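Local coordinates for enterobactin synthetase component F-related protein (Vibrio cholerae serotype O1, PDB 4OXI) that probably activates glycine with ATP as an adenylation-domain ligase, here holding glycyl-adenosine-5'-phosphate, in a lipopolysaccharide modification pathway linked to antimicrobial peptide resistance, at residues A[364-369]-A[419-425]; A[390-394]-A[404-408]; A[117-122]-A[236-240]; A[106-111]-A[260-264]. All coordinates share one frame; numbering follows the deposited sequence.

How the interactions relate
Running from the N terminus, interaction 4 opens first: the start of helix 108-119 reaches 260-264, the loop after strand 257-260. Within that long span the other end of the same helix makes interaction 3 with the start of helix 236-249, so the one helix is tied at both ends. Both are closed before interaction 1 begins. Interaction 1 joins the loop after strand 356-360 to the loop after strand 416-419, and interaction 2, a local contact in the antiparallel sheet, falls wholly between its two segments. Asn238 links interactions 1 and 3, while Lys422 and Glu390 link interactions 1 and 2. Interaction 4 touches none of the others.

Interaction 1. Residues A[364-369]-A[419-425]; sequences ECTIAV and LSGKQLV. With GAP (glycyl-adenosine-5'-phosphate), chain B.
The flat carboxamide of Gln423 meets 364-369 through its NE2 edge, where two backbone carbonyls converge. Ala368 O lies in the amide plane, 2.9 Å from Gln423 NE2, although the N-H reaches this oxygen from above the carbonyl plane. Cys365 O is tilted slightly from the amide plane and takes a second, longer bond from Gln423 NE2, 3.2 Å. Phe389 also touches this side chain. Beyond CG the Gln423 chain is extended (chi2 172°), which carries the amide past Thr366 CB into the bend of the other segment. The backbone of Gln423 is used as well: Thr366 OG1 donates to Gln423 O over 2.7 Å, in the carbonyl plane and on a lone pair. One residue thus binds the bend through both its side chain and its carbonyl. Where 364-369 begins and 419-425 ends, Val425 N donates an almost straight bond to Glu364 O (3.1 Å, 171° at the hydrogen). Cys365 SG lies over the Gln423-Leu424 peptide, and Cys365 CB meets Leu419 CD1 at 3.9 Å. The other Leu419 branch, CD2, packs on Val369 CG1. The Glu364 carboxylate turns away to Tyr428 and Arg477. A type I turn from Gly421 to Leu424 presents Gln423. In the same bend, Ile367 O faces the other way and accepts a 2.7 Å hydrogen bond from the amino N of glycyl-adenosine-5'-phosphate. The contact thus joins a pocket-lining loop to the loop after strand 416-419, and probably helps shape the aminoacyl-adenylate site of this AMP-binding adenylation domain.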
loop_
_atom_site.group_PDB
_atom_site.type_symbol
_atom_site.label_atom_id
_atom_site.label_comp_id
_atom_site.label_asym_id
_atom_site.label_seq_id
_atom_site.Cartn_x
_atom_site.Cartn_y
_atom_site.Cartn_z
ATOM N N GLU A 364 -2.705 8.306 3.027
ATOM C CA GLU A 364 -3.115 9.184 4.132
ATOM C C GLU A 364 -4.605 9.053 4.487
ATOM O O GLU A 364 -5.033 9.447 5.577
ATOM C CB GLU A 364 -2.786 10.644 3.794
ATOM C CG GLU A 364 -1.290 11.002 3.894
ATOM C CD GLU A 364 -0.493 10.715 2.605
ATOM O OE1 GLU A 364 -0.992 9.961 1.735
ATOM O OE2 GLU A 364 0.634 11.262 2.452
ATOM N N CYS A 365 -5.399 8.512 3.566
ATOM C CA CYS A 365 -6.820 8.350 3.824
ATOM C C CYS A 365 -7.255 6.883 3.724
ATOM O O CYS A 365 -8.372 6.599 3.289
ATOM C CB CYS A 365 -7.666 9.224 2.885
ATOM S SG CYS A 365 -9.313 9.665 3.580
ATOM N N THR A 366 -6.367 5.974 4.127
ATOM C CA THR A 366 -6.670 4.542 4.243
ATOM C C THR A 366 -7.120 3.905 2.927
ATOM O O THR A 366 -8.311 3.652 2.718
ATOM C CB THR A 366 -7.696 4.271 5.372
ATOM O OG1 THR A 366 -7.252 4.932 6.560
ATOM C CG2 THR A 366 -7.812 2.773 5.672
ATOM N N ILE A 367 -6.143 3.646 2.059
ATOM C CA ILE A 367 -6.300 2.834 0.839
ATOM C C ILE A 367 -7.050 3.512 -0.321
ATOM O O ILE A 367 -6.424 4.016 -1.258
ATOM C CB ILE A 367 -6.898 1.461 1.150
ATOM C CG1 ILE A 367 -6.210 0.844 2.378
ATOM C CG2 ILE A 367 -6.789 0.550 -0.067
ATOM C CD1 ILE A 367 -6.836 -0.493 2.822
ATOM N N ALA A 368 -8.379 3.522 -0.276
ATOM C CA ALA A 368 -9.151 4.219 -1.300
ATOM C C ALA A 368 -10.318 4.927 -0.650
ATOM O O ALA A 368 -10.887 4.413 0.320
ATOM C CB ALA A 368 -9.655 3.234 -2.367
ATOM N N VAL A 369 -10.708 6.075 -1.197
ATOM C CA VAL A 369 -11.815 6.834 -0.620
ATOM C C VAL A 369 -12.965 7.032 -1.612
ATOM O O VAL A 369 -14.094 7.324 -1.214
ATOM C CB VAL A 369 -11.333 8.192 -0.029
ATOM C CG1 VAL A 369 -10.889 9.127 -1.125
ATOM C CG2 VAL A 369 -12.416 8.836 0.820
ATOM N N LEU A 419 -9.883 15.735 1.435
ATOM C CA LEU A 419 -10.450 14.520 2.004
ATOM C C LEU A 419 -10.714 14.709 3.493
ATOM O O LEU A 419 -9.981 15.431 4.182
ATOM C CB LEU A 419 -9.491 13.341 1.785
ATOM C CG LEU A 419 -8.999 13.180 0.347
ATOM C CD1 LEU A 419 -7.933 12.112 0.279
ATOM C CD2 LEU A 419 -10.153 12.829 -0.581
ATOM N N SER A 420 -11.753 14.056 3.993
ATOM C CA SER A 420 -12.017 14.053 5.424
ATOM C C SER A 420 -12.797 12.800 5.778
ATOM O O SER A 420 -13.148 12.012 4.902
ATOM C CB SER A 420 -12.835 15.278 5.815
ATOM O OG SER A 420 -14.104 15.227 5.186
ATOM N N GLY A 421 -13.076 12.608 7.063
ATOM C CA GLY A 421 -13.922 11.497 7.449
ATOM C C GLY A 421 -13.178 10.468 8.268
ATOM O O GLY A 421 -12.035 10.694 8.697
ATOM N N LYS A 422 -13.831 9.326 8.469
ATOM C CA LYS A 422 -13.318 8.272 9.339
ATOM C C LYS A 422 -12.075 7.545 8.813
ATOM O O LYS A 422 -11.365 6.916 9.595
ATOM C CB LYS A 422 -14.430 7.262 9.659
ATOM C CG LYS A 422 -15.366 7.703 10.792
ATOM C CD LYS A 422 -16.678 6.917 10.784
ATOM C CE LYS A 422 -17.544 7.326 9.599
ATOM N NZ LYS A 422 -18.539 6.278 9.208
ATOM N N GLN A 423 -11.791 7.644 7.514
ATOM C CA GLN A 423 -10.591 6.996 6.958
ATOM C C GLN A 423 -9.346 7.879 6.995
ATOM O O GLN A 423 -8.245 7.413 6.728
ATOM C CB GLN A 423 -10.838 6.530 5.517
ATOM C CG GLN A 423 -11.750 5.324 5.424
ATOM C CD GLN A 423 -12.119 5.011 4.012
ATOM O OE1 GLN A 423 -13.267 4.701 3.724
ATOM N NE2 GLN A 423 -11.145 5.082 3.109
ATOM N N LEU A 424 -9.519 9.154 7.316
ATOM C CA LEU A 424 -8.391 10.077 7.323
ATOM C C LEU A 424 -7.534 9.865 8.565
ATOM O O LEU A 424 -8.070 9.763 9.669
ATOM C CB LEU A 424 -8.885 11.522 7.277
ATOM C CG LEU A 424 -7.755 12.550 7.166
ATOM C CD1 LEU A 424 -7.010 12.330 5.880
ATOM C CD2 LEU A 424 -8.274 13.987 7.255
ATOM N N VAL A 425 -6.211 9.778 8.390
ATOM C CA VAL A 425 -5.285 9.681 9.533
ATOM C C VAL A 425 -5.158 11.038 10.255
ATOM O O VAL A 425 -5.543 12.070 9.705
ATOM C CB VAL A 425 -3.871 9.225 9.086
ATOM C CG1 VAL A 425 -3.923 7.848 8.396
ATOM C CG2 VAL A 425 -3.261 10.244 8.156
HETATM N N GAP B . -3.763 3.866 -1.531
HETATM C CA GAP B . -3.653 3.621 -3.000
HETATM C C GAP B . -2.473 4.431 -3.501
HETATM O O GAP B . -2.107 4.412 -4.662
HETATM P PA GAP B . -0.478 6.165 -2.746
HETATM O O1A GAP B . -0.450 7.031 -1.511
HETATM O O2A GAP B . 0.714 5.296 -3.110
HETATM O O3A GAP B . -1.782 5.259 -2.530
HETATM C "C5'" GAP B . -1.828 8.153 -3.796
HETATM O "O5'" GAP B . -0.833 7.144 -3.972
HETATM C "C4'" GAP B . -1.923 8.972 -5.067
HETATM O "O4'" GAP B . -2.071 8.095 -6.187
HETATM C "C3'" GAP B . -3.163 9.836 -5.129
HETATM O "O3'" GAP B . -2.966 11.069 -4.437
HETATM C "C2'" GAP B . -3.353 10.010 -6.626
HETATM O "O2'" GAP B . -2.422 10.951 -7.136
HETATM C "C1'" GAP B . -2.870 8.704 -7.200
HETATM N N9 GAP B . -4.032 7.830 -7.475
HETATM C C8 GAP B . -4.493 6.859 -6.664
HETATM N N7 GAP B . -5.561 6.228 -7.212
HETATM C C5 GAP B . -5.803 6.819 -8.403
HETATM C C6 GAP B . -6.796 6.651 -9.484
HETATM N N6 GAP B . -7.751 5.686 -9.409
HETATM N N1 GAP B . -6.700 7.480 -10.551
HETATM C C2 GAP B . -5.746 8.435 -10.640
HETATM N N3 GAP B . -4.814 8.638 -9.689
HETATM C C4 GAP B . -4.790 7.871 -8.571
#

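Interaction 2. Residues A[390-394]-A[404-408]; sequences EEECL and MRFES
Where strands 394-397 and 403-405 pair antiparallel, Phe406 N donates to Leu394 O at 3.0 Å, in line with the pairing of the two strands. The donor stands above the carbonyl plane. Beside this bond Leu394 CB packs on Phe406 CB, and Leu461 touches both side chains from strand 460-466. Glu407 bends at chi2 (73°), which turns its carboxylate back over the neighbouring loop. There Glu407 OE2 accepts from Glu392 N at 2.8 Å, met from above the carboxylate plane. The same oxygen lies 2.7 Å from Glu391 OE2, the two side chains running past each other in opposite directions; so short a gap suggests that one of the acids is protonated. A water joins Glu407 OE2 to Cys393 N. A second water donates to Leu394 O and Glu407 OE1 and accepts from Arg405 NE at the guanidinium edge. Arg405, folded at chi2 and chi3, also brings NH2 within 3.0 Å of Glu392 O, a weak, bent bond. Outside the segments, Lys456 makes a cation-pi contact with Phe406 and a hydrogen bond to its carbonyl. Polar side chains and water here link the two chain segments at the open end of a beta hairpin, away from its connecting turn, in the antiparallel sheet of the adenylation domain.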
loop_
_atom_site.group_PDB
_atom_site.type_symbol
_atom_site.label_atom_id
_atom_site.label_comp_id
_atom_site.label_asym_id
_atom_site.label_seq_id
_atom_site.Cartn_x
_atom_site.Cartn_y
_atom_site.Cartn_z
ATOM N N GLU A 390 -18.660 7.342 1.452
ATOM C CA GLU A 390 -19.505 8.034 2.419
ATOM C C GLU A 390 -19.714 9.475 2.000
ATOM O O GLU A 390 -18.757 10.159 1.634
ATOM C CB GLU A 390 -18.833 8.026 3.788
ATOM C CG GLU A 390 -18.546 6.639 4.315
ATOM C CD GLU A 390 -18.001 6.671 5.722
ATOM O OE1 GLU A 390 -16.918 7.279 5.935
ATOM O OE2 GLU A 390 -18.665 6.094 6.614
ATOM N N GLU A 391 -20.951 9.959 2.069
ATOM C CA GLU A 391 -21.197 11.355 1.718
ATOM C C GLU A 391 -20.582 12.239 2.795
ATOM O O GLU A 391 -20.261 11.754 3.881
ATOM C CB GLU A 391 -22.693 11.635 1.501
ATOM C CG GLU A 391 -23.303 10.983 0.225
ATOM C CD GLU A 391 -23.051 11.766 -1.091
ATOM O OE1 GLU A 391 -23.893 11.657 -2.019
ATOM O OE2 GLU A 391 -22.019 12.472 -1.224
ATOM N N GLU A 392 -20.370 13.514 2.459
ATOM C CA GLU A 392 -19.737 14.509 3.338
ATOM C C GLU A 392 -18.236 14.337 3.550
ATOM O O GLU A 392 -17.667 14.949 4.456
ATOM C CB GLU A 392 -20.453 14.608 4.690
ATOM C CG GLU A 392 -21.949 14.831 4.563
ATOM C CD GLU A 392 -22.605 15.229 5.869
ATOM O OE1 GLU A 392 -22.156 14.757 6.944
ATOM O OE2 GLU A 392 -23.573 16.021 5.810
ATOM N N CYS A 393 -17.590 13.541 2.700
ATOM C CA CYS A 393 -16.156 13.266 2.832
ATOM C C CYS A 393 -15.261 14.072 1.904
ATOM O O CYS A 393 -14.051 14.158 2.129
ATOM C CB CYS A 393 -15.873 11.775 2.585
ATOM S SG CYS A 393 -16.312 10.768 3.992
ATOM N N LEU A 394 -15.836 14.626 0.843
ATOM C CA LEU A 394 -15.034 15.246 -0.194
ATOM C C LEU A 394 -15.360 16.727 -0.327
ATOM O O LEU A 394 -16.518 17.130 -0.210
ATOM C CB LEU A 394 -15.296 14.570 -1.532
ATOM C CG LEU A 394 -15.045 13.066 -1.624
ATOM C CD1 LEU A 394 -15.289 12.598 -3.039
ATOM C CD2 LEU A 394 -13.624 12.741 -1.209
ATOM N N MET A 404 -15.494 24.066 -1.358
ATOM C CA MET A 404 -16.832 23.672 -1.765
ATOM C C MET A 404 -17.066 22.179 -1.477
ATOM O O MET A 404 -16.350 21.321 -2.015
ATOM C CB MET A 404 -16.986 23.951 -3.261
ATOM C CG MET A 404 -18.312 23.513 -3.829
ATOM S SD MET A 404 -19.565 24.799 -3.692
ATOM C CE MET A 404 -18.978 25.945 -4.928
ATOM N N ARG A 405 -18.034 21.862 -0.618
ATOM C CA ARG A 405 -18.381 20.461 -0.357
ATOM C C ARG A 405 -18.820 19.822 -1.678
ATOM O O ARG A 405 -19.395 20.494 -2.535
ATOM C CB ARG A 405 -19.507 20.340 0.683
ATOM C CG ARG A 405 -19.254 21.046 2.018
ATOM C CD ARG A 405 -18.050 20.450 2.726
ATOM N NE ARG A 405 -18.356 19.120 3.240
ATOM C CZ ARG A 405 -18.637 18.867 4.515
ATOM N NH1 ARG A 405 -18.628 19.855 5.410
ATOM N NH2 ARG A 405 -18.915 17.627 4.895
ATOM N N PHE A 406 -18.539 18.535 -1.848
ATOM C CA PHE A 406 -18.806 17.846 -3.108
ATOM C C PHE A 406 -20.292 17.856 -3.485
ATOM O O PHE A 406 -20.647 17.984 -4.660
ATOM C CB PHE A 406 -18.284 16.407 -3.029
ATOM C CG PHE A 406 -18.716 15.539 -4.176
ATOM C CD1 PHE A 406 -18.003 15.537 -5.358
ATOM C CD2 PHE A 406 -19.833 14.726 -4.068
ATOM C CE1 PHE A 406 -18.391 14.737 -6.423
ATOM C CE2 PHE A 406 -20.233 13.925 -5.132
ATOM C CZ PHE A 406 -19.508 13.931 -6.308
ATOM N N GLU A 407 -21.148 17.712 -2.476
ATOM C CA GLU A 407 -22.601 17.673 -2.653
ATOM C C GLU A 407 -23.173 19.011 -3.132
ATOM O O GLU A 407 -24.273 19.050 -3.677
ATOM C CB GLU A 407 -23.275 17.301 -1.331
ATOM C CG GLU A 407 -22.899 15.919 -0.770
ATOM C CD GLU A 407 -21.470 15.827 -0.184
ATOM O OE1 GLU A 407 -20.803 16.874 0.036
ATOM O OE2 GLU A 407 -21.012 14.682 0.049
ATOM N N SER A 408 -22.431 20.097 -2.909
ATOM C CA SER A 408 -22.855 21.446 -3.294
ATOM C C SER A 408 -22.181 21.933 -4.579
ATOM O O SER A 408 -22.610 22.913 -5.181
ATOM C CB SER A 408 -22.538 22.449 -2.181
ATOM O OG SER A 408 -23.204 22.121 -0.981
HETATM O O HOH W 1 -18.699 13.449 -0.347
HETATM O O HOH W 2 -18.559 16.868 1.477
#

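Interaction 3. Residues A[117-122]-A[236-240]; sequences SYLGGM and YSNLH
Tyr118 OH and His240 NE2 lie 2.7 Å apart in a hydrogen bond that either could donate. The two rings meet rim to rim with planes nearly perpendicular, 89°, and NE2 sits at the edge of the tyrosine ring, close to its plane. Tyr118 and Tyr236 meet more obliquely: Tyr118 CD1 lies in the plane at the edge of the Tyr236 ring, 3.5 Å from Tyr236 CE1, with the planes 47° apart. Leu239 CD2 just reaches the same Tyr118 carbon. At the far end of its ring, Tyr236 OH donates a very short bond, 2.5 Å, to Met122 O, and is also 3.1 Å from Ser117 O. That hydroxyl therefore reaches into a helix terminus. Helix 108-119 finishes there in a Schellman motif, with Met122 N bonded to Ser117 O at 2.8 Å and Gly121 N to Tyr118 O. Gly121, at positive phi, is its C-prime residue and passes close to the Tyr236 hydroxyl. The three aromatic residues form a buried cluster between this C-terminal end and the first turn of helix 236-249. Tyr118 CG is anti to its own backbone nitrogen (chi1 176°), which sends the ring out toward the second helix. Farther out, Arg53 makes a cation-pi contact with Tyr118 and bonds to its carbonyl, while Phe274 meets the same ring. Glu213 holds His240 ND1, the other ring nitrogen, and Ala217 of strand 216-222 touches both Tyr236 and Leu239.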
loop_
_atom_site.group_PDB
_atom_site.type_symbol
_atom_site.label_atom_id
_atom_site.label_comp_id
_atom_site.label_asym_id
_atom_site.label_seq_id
_atom_site.Cartn_x
_atom_site.Cartn_y
_atom_site.Cartn_z
ATOM N N SER A 117 -1.068 -9.581 14.470
ATOM C CA SER A 117 -1.114 -8.198 14.917
ATOM C C SER A 117 -2.543 -7.686 14.931
ATOM O O SER A 117 -2.963 -7.006 15.881
ATOM C CB SER A 117 -0.245 -7.307 14.028
ATOM O OG SER A 117 -0.523 -5.951 14.326
ATOM N N TYR A 118 -3.300 -8.003 13.884
ATOM C CA TYR A 118 -4.693 -7.573 13.837
ATOM C C TYR A 118 -5.515 -8.197 14.981
ATOM O O TYR A 118 -6.224 -7.495 15.703
ATOM C CB TYR A 118 -5.363 -7.884 12.480
ATOM C CG TYR A 118 -6.822 -7.508 12.544
ATOM C CD1 TYR A 118 -7.214 -6.188 12.381
ATOM C CD2 TYR A 118 -7.800 -8.453 12.842
ATOM C CE1 TYR A 118 -8.539 -5.812 12.481
ATOM C CE2 TYR A 118 -9.138 -8.088 12.949
ATOM C CZ TYR A 118 -9.497 -6.764 12.776
ATOM O OH TYR A 118 -10.813 -6.379 12.872
ATOM N N LEU A 119 -5.430 -9.518 15.125
ATOM C CA LEU A 119 -6.219 -10.233 16.122
ATOM C C LEU A 119 -5.883 -9.770 17.536
ATOM O O LEU A 119 -6.757 -9.724 18.405
ATOM C CB LEU A 119 -5.995 -11.735 15.984
ATOM C CG LEU A 119 -6.606 -12.352 14.723
ATOM C CD1 LEU A 119 -6.240 -13.820 14.603
ATOM C CD2 LEU A 119 -8.120 -12.202 14.726
ATOM N N GLY A 120 -4.620 -9.399 17.751
ATOM C CA GLY A 120 -4.152 -8.976 19.058
ATOM C C GLY A 120 -4.191 -7.476 19.341
ATOM O O GLY A 120 -3.703 -7.034 20.384
ATOM N N GLY A 121 -4.754 -6.682 18.434
ATOM C CA GLY A 121 -4.813 -5.244 18.652
ATOM C C GLY A 121 -3.463 -4.531 18.617
ATOM O O GLY A 121 -3.287 -3.457 19.191
ATOM N N MET A 122 -2.496 -5.120 17.932
ATOM C CA MET A 122 -1.173 -4.512 17.860
ATOM C C MET A 122 -0.943 -3.726 16.573
ATOM O O MET A 122 -1.879 -3.533 15.784
ATOM C CB MET A 122 -0.116 -5.578 18.109
ATOM C CG MET A 122 -0.214 -6.072 19.562
ATOM S SD MET A 122 0.638 -7.609 19.825
ATOM C CE MET A 122 2.155 -7.159 18.971
ATOM N N TYR A 236 -7.127 1.490 13.865
ATOM C CA TYR A 236 -8.129 0.448 13.660
ATOM C C TYR A 236 -9.433 1.010 13.115
ATOM O O TYR A 236 -10.031 0.407 12.221
ATOM C CB TYR A 236 -8.348 -0.394 14.928
ATOM C CG TYR A 236 -7.255 -1.424 15.103
ATOM C CD1 TYR A 236 -7.352 -2.672 14.498
ATOM C CD2 TYR A 236 -6.108 -1.134 15.833
ATOM C CE1 TYR A 236 -6.355 -3.620 14.636
ATOM C CE2 TYR A 236 -5.102 -2.071 15.981
ATOM C CZ TYR A 236 -5.236 -3.318 15.374
ATOM O OH TYR A 236 -4.241 -4.262 15.505
ATOM N N SER A 237 -9.878 2.163 13.614
ATOM C CA SER A 237 -11.143 2.704 13.092
ATOM C C SER A 237 -10.999 3.181 11.641
ATOM O O SER A 237 -11.927 3.013 10.860
ATOM C CB SER A 237 -11.740 3.801 13.983
ATOM O OG SER A 237 -10.878 4.915 14.063
ATOM N N ASN A 238 -9.846 3.745 11.273
ATOM C CA ASN A 238 -9.580 4.034 9.855
ATOM C C ASN A 238 -9.769 2.776 9.016
ATOM O O ASN A 238 -10.504 2.768 8.024
ATOM C CB ASN A 238 -8.136 4.493 9.626
ATOM C CG ASN A 238 -7.813 5.826 10.255
ATOM O OD1 ASN A 238 -6.716 6.006 10.791
ATOM N ND2 ASN A 238 -8.747 6.770 10.191
ATOM N N LEU A 239 -9.088 1.707 9.422
ATOM C CA LEU A 239 -9.076 0.463 8.649
ATOM C C LEU A 239 -10.441 -0.204 8.620
ATOM O O LEU A 239 -10.849 -0.762 7.589
ATOM C CB LEU A 239 -8.047 -0.510 9.243
ATOM C CG LEU A 239 -8.070 -1.969 8.776
ATOM C CD1 LEU A 239 -7.850 -2.055 7.267
ATOM C CD2 LEU A 239 -7.019 -2.798 9.529
ATOM N N HIS A 240 -11.135 -0.175 9.761
ATOM C CA HIS A 240 -12.453 -0.820 9.880
ATOM C C HIS A 240 -13.465 -0.103 9.012
ATOM O O HIS A 240 -14.304 -0.735 8.380
ATOM C CB HIS A 240 -12.926 -0.841 11.337
ATOM C CG HIS A 240 -12.265 -1.898 12.164
ATOM N ND1 HIS A 240 -12.016 -1.748 13.510
ATOM C CD2 HIS A 240 -11.797 -3.124 11.832
ATOM C CE1 HIS A 240 -11.428 -2.835 13.973
ATOM N NE2 HIS A 240 -11.291 -3.690 12.978
#

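Interaction 4. Residues A[106-111]-A[260-264]; sequences RDLAAY and QYSDL
Arg106 reaches across to 260-264 with its chain extended from CG to NE, and the guanidinium meets the loop by its edge. NH2 is shared between two acceptors. Tyr261 O lies near the guanidinium plane, 2.7 Å from Arg106 NH2, while Asp263 OD1, somewhat tilted from that plane, makes the salt bridge at 2.9 Å. The Asp263 carboxylate is turned 65° against the guanidinium and is approached on the anti side of OD1. A water bridges Arg106 NE and Asp263 OD1, giving the pair a second link. Arg106 NH1 adds a weak bond to Tyr261 O, and Val286 O receives another weak bond from the same nitrogen. Lys291 lies close to the guanidinium, and Asp263 probably offsets part of this positive charge. One turn into helix 108-119, Tyr111 and Gln260 approach from opposite directions. Tyr111 OH donates to Gln260 OE1 over a very short 2.5 Å, with OE1 at the ring edge and the ring and amide planes 49° apart. Gln260 bends at chi2 (-68°), and its NE2 returns to its own loop, bonding to Ser262 O at 2.9 Å on a lone pair in the carbonyl plane. Asp272 takes the same NE2, so the amide is held at both its oxygen and its nitrogen. Leu264 splits its branches, CD1 against Ala110 CB at 3.5 Å and CD2 beside Tyr111 CE1. Asp107 caps the helix, its OD2 accepting from Ala109 N at 3.0 Å. The whole joins an N-capped helix start to the loop leading from strand 257-260 to helix 268-279, within the AMP-binding fold.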
loop_
_atom_site.group_PDB
_atom_site.type_symbol
_atom_site.label_atom_id
_atom_site.label_comp_id
_atom_site.label_asym_id
_atom_site.label_seq_id
_atom_site.Cartn_x
_atom_site.Cartn_y
_atom_site.Cartn_z
ATOM N N ARG A 106 6.190 -11.931 1.167
ATOM C CA ARG A 106 5.594 -12.947 0.284
ATOM C C ARG A 106 5.808 -14.346 0.800
ATOM O O ARG A 106 6.130 -15.265 0.047
ATOM C CB ARG A 106 6.108 -12.816 -1.158
ATOM C CG ARG A 106 5.580 -11.533 -1.814
ATOM C CD ARG A 106 5.976 -11.353 -3.267
ATOM N NE ARG A 106 5.719 -9.963 -3.643
ATOM C CZ ARG A 106 4.518 -9.472 -3.949
ATOM N NH1 ARG A 106 3.443 -10.264 -3.960
ATOM N NH2 ARG A 106 4.398 -8.185 -4.253
ATOM N N ASP A 107 5.633 -14.487 2.104
ATOM C CA ASP A 107 5.953 -15.719 2.786
ATOM C C ASP A 107 4.962 -15.887 3.937
ATOM O O ASP A 107 4.427 -14.894 4.454
ATOM C CB ASP A 107 7.378 -15.634 3.327
ATOM C CG ASP A 107 7.821 -16.917 4.014
ATOM O OD1 ASP A 107 8.437 -17.766 3.330
ATOM O OD2 ASP A 107 7.549 -17.088 5.229
ATOM N N LEU A 108 4.722 -17.129 4.337
ATOM C CA LEU A 108 3.767 -17.431 5.398
ATOM C C LEU A 108 3.980 -16.581 6.652
ATOM O O LEU A 108 3.013 -16.129 7.283
ATOM C CB LEU A 108 3.883 -18.906 5.769
ATOM C CG LEU A 108 3.215 -19.329 7.075
ATOM C CD1 LEU A 108 1.697 -19.218 6.932
ATOM C CD2 LEU A 108 3.642 -20.755 7.454
ATOM N N ALA A 109 5.243 -16.373 7.013
ATOM C CA ALA A 109 5.575 -15.657 8.244
ATOM C C ALA A 109 5.032 -14.232 8.227
ATOM O O ALA A 109 4.563 -13.745 9.243
ATOM C CB ALA A 109 7.067 -15.658 8.465
ATOM N N ALA A 110 5.058 -13.567 7.075
ATOM C CA ALA A 110 4.515 -12.199 6.998
ATOM C C ALA A 110 3.015 -12.166 7.250
ATOM O O ALA A 110 2.533 -11.317 8.011
ATOM C CB ALA A 110 4.836 -11.564 5.657
ATOM N N TYR A 111 2.270 -13.072 6.607
ATOM C CA TYR A 111 0.807 -13.090 6.744
ATOM C C TYR A 111 0.369 -13.596 8.131
ATOM O O TYR A 111 -0.629 -13.129 8.673
ATOM C CB TYR A 111 0.152 -13.878 5.580
ATOM C CG TYR A 111 0.576 -13.280 4.255
ATOM C CD1 TYR A 111 -0.119 -12.232 3.693
ATOM C CD2 TYR A 111 1.724 -13.719 3.614
ATOM C CE1 TYR A 111 0.306 -11.643 2.501
ATOM C CE2 TYR A 111 2.152 -13.146 2.443
ATOM C CZ TYR A 111 1.442 -12.110 1.890
ATOM O OH TYR A 111 1.894 -11.553 0.720
ATOM N N GLN A 260 -3.149 -11.546 -4.060
ATOM C CA GLN A 260 -2.345 -10.649 -3.233
ATOM C C GLN A 260 -1.122 -10.225 -4.057
ATOM O O GLN A 260 -0.041 -10.788 -3.920
ATOM C CB GLN A 260 -1.918 -11.345 -1.934
ATOM C CG GLN A 260 -1.685 -10.401 -0.764
ATOM C CD GLN A 260 -0.470 -9.505 -0.959
ATOM O OE1 GLN A 260 0.649 -9.873 -0.588
ATOM N NE2 GLN A 260 -0.683 -8.330 -1.548
ATOM N N TYR A 261 -1.307 -9.238 -4.924
ATOM C CA TYR A 261 -0.244 -8.799 -5.821
ATOM C C TYR A 261 0.727 -7.762 -5.218
ATOM O O TYR A 261 1.938 -7.911 -5.331
ATOM C CB TYR A 261 -0.872 -8.249 -7.102
ATOM C CG TYR A 261 0.108 -7.624 -8.069
ATOM C CD1 TYR A 261 0.755 -8.386 -9.041
ATOM C CD2 TYR A 261 0.365 -6.263 -8.027
ATOM C CE1 TYR A 261 1.636 -7.789 -9.946
ATOM C CE2 TYR A 261 1.248 -5.667 -8.914
ATOM C CZ TYR A 261 1.878 -6.424 -9.863
ATOM O OH TYR A 261 2.742 -5.787 -10.732
ATOM N N SER A 262 0.197 -6.712 -4.590
ATOM C CA SER A 262 1.020 -5.587 -4.137
ATOM C C SER A 262 1.996 -5.945 -3.004
ATOM O O SER A 262 1.711 -6.828 -2.189
ATOM C CB SER A 262 0.113 -4.444 -3.681
ATOM O OG SER A 262 -0.780 -4.049 -4.713
ATOM N N ASP A 263 3.138 -5.254 -2.951
ATOM C CA ASP A 263 4.063 -5.370 -1.821
ATOM C C ASP A 263 3.356 -5.002 -0.512
ATOM O O ASP A 263 2.434 -4.174 -0.505
ATOM C CB ASP A 263 5.280 -4.448 -2.029
ATOM C CG ASP A 263 6.147 -4.856 -3.242
ATOM O OD1 ASP A 263 6.206 -6.066 -3.590
ATOM O OD2 ASP A 263 6.775 -3.958 -3.850
ATOM N N LEU A 264 3.779 -5.624 0.587
ATOM C CA LEU A 264 3.196 -5.376 1.911
ATOM C C LEU A 264 3.429 -3.943 2.403
ATOM O O LEU A 264 2.729 -3.472 3.291
ATOM C CB LEU A 264 3.739 -6.385 2.934
ATOM C CG LEU A 264 3.312 -7.838 2.659
ATOM C CD1 LEU A 264 4.015 -8.807 3.591
ATOM C CD2 LEU A 264 1.809 -8.005 2.791
HETATM O O HOH W 3 7.680 -8.054 -2.258
#